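Probable ATP-dependent kinase TDA10 (Saccharomyces cerevisiae, PDB 1ODF) probably acts as an ATP-dependent kinase whose substrate is not yet known, with a fold closely resembling that of bacterial pantothenate kinase. Local coordinates at residues 63-68 and 155-160; 11-16 and 49-54. One frame throughout, in Å; residues are numbered along the deposited sequence. Where two conformers were deposited one is given.

From the N terminus, helix 8-24 runs first, followed by strand 32-37 and, past the predicted ATP-binding loop, helix 44-59. Contact 2 pairs the two helices, closing a short loop that holds strand 32-37. The chain then enters strand 65-69, and contact 1 opens only after contact 2 has closed; it spans a much longer excursion, through helices and a small antiparallel sheet, before strand 155-160 returns beside strand 65-69. The two closures therefore follow in series, neither enclosing nor crossing the other. They meet in space where helix 44-59 lies on the sheet: Tyr52 packs on Ile65 and Tyr67, and Ile49 also touches Tyr67.

Contact 1 of 2, residues 63-68 and 155-160; sequences KSIGYA and IFILEG
Tyr67 and Ile157 pair across two parallel strands, the ring lying obliquely against the isoleucine, with CD2 of Tyr67 3.6 Å from CG2 of Ile157. With CG anti to the backbone N (chi1 176°), the tyrosine ring extends toward Glu159, and its OH comes 3.4 Å from CG of Glu159. On the same face Ile65 lies alongside Ile155, its CD1 3.7 Å from CB of Ile155; branched side chains suit such extended backbone. The other face carries Ala68, whose CB is 3.7 Å from CZ of Phe156. Gly66 leaves room for that ring, since a side chain there would crowd CD2 of Phe156.

Between the two faces, the backbones are joined by five hydrogen bonds. Gly66 N gives Ile155 O a nearly straight 2.8 Å bond (176° at the hydrogen), while Ile157 N reaches Gly66 O from above the carbonyl plane.

Further out, Ser48 holds the Tyr67 hydroxyl by a hydrogen bond, and Lys44, of the predicted ATP site, lies against Glu159. Replacing Tyr67 by an alanine is likely to leave the Ser48 hydroxyl without this partner and to open a gap over Ile157.

Strand 65-69 borders the mixed sheet; strand 155-160 lies between it and strand 32-37, which leads into the predicted P-loop, an order consistent with a P-loop kinase core. Helix 44-59 covers the face bearing Ile65 and Tyr67.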
# COMPACT_ATOMS: atom_id res chain seq x y z
N LYS A 63 9.63 21.80 -5.36
CA LYS A 63 9.90 20.47 -4.82
C LYS A 63 9.54 19.37 -5.82
O LYS A 63 8.60 19.52 -6.60
CB LYS A 63 9.08 20.26 -3.53
CG LYS A 63 9.44 21.18 -2.38
CD LYS A 63 10.82 20.86 -1.81
CE LYS A 63 11.14 21.76 -0.61
NZ LYS A 63 12.47 21.45 -0.03
N SER A 64 10.28 18.27 -5.79
CA SER A 64 10.02 17.13 -6.68
C SER A 64 9.11 16.14 -5.94
O SER A 64 9.51 15.56 -4.92
CB SER A 64 11.32 16.44 -7.08
OG SER A 64 11.06 15.28 -7.86
N ILE A 65 7.90 15.94 -6.45
CA ILE A 65 6.94 15.04 -5.82
C ILE A 65 6.73 13.75 -6.61
O ILE A 65 6.37 13.78 -7.78
CB ILE A 65 5.55 15.72 -5.66
CG1 ILE A 65 5.70 17.12 -5.07
CG2 ILE A 65 4.65 14.86 -4.77
CD1 ILE A 65 6.28 17.17 -3.67
N GLY A 66 6.93 12.61 -5.95
CA GLY A 66 6.73 11.33 -6.60
C GLY A 66 5.55 10.57 -6.01
O GLY A 66 5.20 10.74 -4.84
N TYR A 67 4.93 9.72 -6.82
CA TYR A 67 3.79 8.93 -6.35
C TYR A 67 3.81 7.55 -6.97
O TYR A 67 4.19 7.37 -8.13
CB TYR A 67 2.48 9.63 -6.72
CG TYR A 67 1.24 8.84 -6.36
CD1 TYR A 67 0.85 7.71 -7.10
CD2 TYR A 67 0.48 9.17 -5.24
CE1 TYR A 67 -0.25 6.94 -6.73
CE2 TYR A 67 -0.63 8.41 -4.86
CZ TYR A 67 -0.99 7.30 -5.61
OH TYR A 67 -2.08 6.55 -5.22
N ALA A 68 3.39 6.56 -6.18
CA ALA A 68 3.32 5.20 -6.67
C ALA A 68 2.44 4.34 -5.79
O ALA A 68 2.32 4.57 -4.59
CB ALA A 68 4.73 4.59 -6.76
N ILE A 155 9.59 14.52 -1.96
CA ILE A 155 8.50 13.83 -1.28
C ILE A 155 8.06 12.65 -2.13
O ILE A 155 7.77 12.80 -3.31
CB ILE A 155 7.28 14.76 -1.06
CG1 ILE A 155 7.66 15.88 -0.08
CG2 ILE A 155 6.08 13.96 -0.52
CD1 ILE A 155 6.57 16.91 0.12
N PHE A 156 8.04 11.46 -1.53
CA PHE A 156 7.61 10.28 -2.25
C PHE A 156 6.42 9.63 -1.56
O PHE A 156 6.50 9.18 -0.41
CB PHE A 156 8.74 9.27 -2.40
CG PHE A 156 8.41 8.17 -3.35
CD1 PHE A 156 7.56 7.13 -2.96
CD2 PHE A 156 8.87 8.20 -4.67
CE1 PHE A 156 7.17 6.15 -3.88
CE2 PHE A 156 8.48 7.22 -5.59
CZ PHE A 156 7.63 6.19 -5.19
N ILE A 157 5.32 9.57 -2.29
CA ILE A 157 4.08 9.00 -1.81
C ILE A 157 3.92 7.57 -2.30
O ILE A 157 3.91 7.32 -3.50
CB ILE A 157 2.88 9.85 -2.30
CG1 ILE A 157 3.06 11.30 -1.84
CG2 ILE A 157 1.57 9.28 -1.79
CD1 ILE A 157 1.96 12.23 -2.31
N LEU A 158 3.80 6.64 -1.37
CA LEU A 158 3.60 5.23 -1.71
C LEU A 158 2.34 4.76 -0.97
O LEU A 158 2.12 5.14 0.19
CB LEU A 158 4.81 4.39 -1.29
CG LEU A 158 4.74 2.89 -1.65
CD1 LEU A 158 4.75 2.72 -3.17
CD2 LEU A 158 5.91 2.16 -1.02
N GLU A 159 1.52 3.96 -1.64
CA GLU A 159 0.29 3.47 -1.03
C GLU A 159 -0.02 2.02 -1.36
O GLU A 159 0.25 1.56 -2.47
CB GLU A 159 -0.89 4.35 -1.45
CG GLU A 159 -1.30 4.19 -2.91
CD GLU A 159 -2.27 3.02 -3.13
OE1 GLU A 159 -2.42 2.61 -4.30
OE2 GLU A 159 -2.87 2.51 -2.15
N GLY A 160 -0.59 1.32 -0.38
CA GLY A 160 -0.96 -0.08 -0.53
C GLY A 160 -1.85 -0.50 0.62
O GLY A 160 -1.90 0.17 1.66

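Contact 2 of 2, residues 11-16 and 49-54; sequences YTIEFL and IQIYNH
Ile13 and Ile51 carry the nearest pair of alpha carbons of two helical segments whose axes come no nearer than 10.9 Å and cross at -44°, so side chains, not backbones, make the contact. Ile51 does most of this. Its CD1 meets CG2 of Thr12 at 3.7 Å and CG1 of Ile13 at 3.9 Å, the two isoleucine side chains running antiparallel past one another. The other branch, CG2 of Ile51, presses on CD1 of Leu16 at 3.5 Å, a tight fit for two methyls. A beta-branched residue suits this place because its two arms serve different neighbours one helical turn apart.

Helix 44-59 begins within the predicted Walker A loop, as the helix after the P-loop strand does in P-loop kinases, and helix 8-24 packs beside it on the same side of the central sheet. Thr12 and Leu16 also reach the sheet, touching Ile207 and Leu205 of strand 204-211.

His54 completes the interface. Its chi1 is fully extended (179°), swinging the imidazole out across the gap to Ile13; CD1 of Ile13 sits over one face of the His54 ring, 4.1 Å from its plane and nearer the margin than the centre. CG2 of Ile13 lies 3.6 Å from NE2 of His54. Histidine suits this partly exposed position by offering the flat face of its ring to isoleucine while NE2 hydrogen-bonds to Asp17, one turn beyond Ile13.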
# COMPACT_ATOMS: atom_id res chain seq x y z
N TYR A 11 -8.88 15.63 7.50
CA TYR A 11 -7.94 15.26 8.54
C TYR A 11 -6.54 15.05 7.98
O TYR A 11 -5.55 15.49 8.57
CB TYR A 11 -8.39 14.00 9.26
CG TYR A 11 -9.56 14.22 10.19
CD1 TYR A 11 -10.83 13.73 9.89
CD2 TYR A 11 -9.39 14.94 11.38
CE1 TYR A 11 -11.90 13.94 10.75
CE2 TYR A 11 -10.45 15.15 12.24
CZ TYR A 11 -11.70 14.65 11.92
OH TYR A 11 -12.75 14.86 12.78
N THR A 12 -6.47 14.39 6.83
CA THR A 12 -5.18 14.11 6.21
C THR A 12 -4.42 15.39 5.82
O THR A 12 -3.23 15.50 6.10
CB THR A 12 -5.36 13.21 4.98
OG1 THR A 12 -5.99 11.98 5.39
CG2 THR A 12 -4.02 12.90 4.35
N ILE A 13 -5.12 16.34 5.20
CA ILE A 13 -4.52 17.61 4.78
C ILE A 13 -4.08 18.39 6.01
O ILE A 13 -3.02 19.01 6.03
CB ILE A 13 -5.53 18.47 3.97
CG1 ILE A 13 -5.78 17.82 2.61
CG2 ILE A 13 -5.00 19.89 3.81
CD1 ILE A 13 -6.75 18.60 1.73
N GLU A 14 -4.93 18.37 7.03
CA GLU A 14 -4.66 19.04 8.29
C GLU A 14 -3.33 18.52 8.84
O GLU A 14 -2.41 19.29 9.14
CB GLU A 14 -5.81 18.74 9.25
CG GLU A 14 -5.61 19.14 10.69
CD GLU A 14 -6.84 18.80 11.54
OE1 GLU A 14 -7.92 19.37 11.26
OE2 GLU A 14 -6.71 17.98 12.47
N PHE A 15 -3.24 17.20 8.95
CA PHE A 15 -2.05 16.52 9.45
C PHE A 15 -0.80 16.83 8.61
O PHE A 15 0.25 17.18 9.15
CB PHE A 15 -2.32 15.01 9.49
CG PHE A 15 -1.09 14.15 9.65
CD1 PHE A 15 -0.58 13.44 8.57
CD2 PHE A 15 -0.47 14.02 10.89
CE1 PHE A 15 0.53 12.59 8.73
CE2 PHE A 15 0.65 13.18 11.06
CZ PHE A 15 1.14 12.47 9.98
N LEU A 16 -0.91 16.72 7.29
CA LEU A 16 0.24 16.96 6.42
C LEU A 16 0.66 18.41 6.29
O LEU A 16 1.86 18.69 6.16
CB LEU A 16 -0.01 16.36 5.03
CG LEU A 16 -0.03 14.82 4.98
CD1 LEU A 16 -0.28 14.34 3.56
CD2 LEU A 16 1.29 14.27 5.53
N ILE A 49 -4.09 9.94 -3.87
CA ILE A 49 -4.05 10.66 -5.14
C ILE A 49 -4.39 12.14 -4.91
O ILE A 49 -3.76 13.03 -5.50
CB ILE A 49 -5.04 10.04 -6.17
CG1 ILE A 49 -4.51 8.69 -6.66
CG2 ILE A 49 -5.21 10.96 -7.37
CD1 ILE A 49 -3.21 8.79 -7.45
N GLN A 50 -5.39 12.40 -4.07
CA GLN A 50 -5.78 13.77 -3.76
C GLN A 50 -4.62 14.52 -3.10
O GLN A 50 -4.39 15.69 -3.39
CB GLN A 50 -6.98 13.78 -2.82
CG GLN A 50 -8.30 13.40 -3.46
CD GLN A 50 -9.45 13.45 -2.46
OE1 GLN A 50 -9.52 12.64 -1.55
NE2 GLN A 50 -10.34 14.42 -2.64
N ILE A 51 -3.91 13.84 -2.22
CA ILE A 51 -2.79 14.45 -1.52
C ILE A 51 -1.68 14.76 -2.53
O ILE A 51 -1.06 15.83 -2.48
CB ILE A 51 -2.27 13.53 -0.39
CG1 ILE A 51 -3.31 13.47 0.73
CG2 ILE A 51 -0.96 14.05 0.16
CD1 ILE A 51 -3.74 14.84 1.25
N TYR A 52 -1.45 13.83 -3.45
CA TYR A 52 -0.44 14.02 -4.49
C TYR A 52 -0.73 15.35 -5.17
O TYR A 52 0.13 16.23 -5.23
CB TYR A 52 -0.52 12.90 -5.53
CG TYR A 52 0.48 13.01 -6.67
CD1 TYR A 52 0.08 12.82 -7.99
CD2 TYR A 52 1.83 13.27 -6.42
CE1 TYR A 52 1.00 12.87 -9.04
CE2 TYR A 52 2.76 13.32 -7.47
CZ TYR A 52 2.33 13.12 -8.78
OH TYR A 52 3.23 13.15 -9.82
N ASN A 53 -1.95 15.50 -5.67
CA ASN A 53 -2.34 16.73 -6.34
C ASN A 53 -2.21 17.94 -5.44
O ASN A 53 -1.73 19.00 -5.87
CB ASN A 53 -3.77 16.63 -6.88
CG ASN A 53 -3.89 15.64 -8.02
OD1 ASN A 53 -3.04 15.59 -8.91
ND2 ASN A 53 -4.96 14.85 -8.01
N HIS A 54 -2.63 17.79 -4.19
CA HIS A 54 -2.56 18.86 -3.20
C HIS A 54 -1.13 19.39 -3.11
O HIS A 54 -0.90 20.60 -3.16
CB HIS A 54 -3.02 18.32 -1.84
CG HIS A 54 -2.97 19.31 -0.72
ND1 HIS A 54 -3.85 20.38 -0.63
CD2 HIS A 54 -2.19 19.37 0.38
CE1 HIS A 54 -3.61 21.04 0.49
NE2 HIS A 54 -2.61 20.45 1.12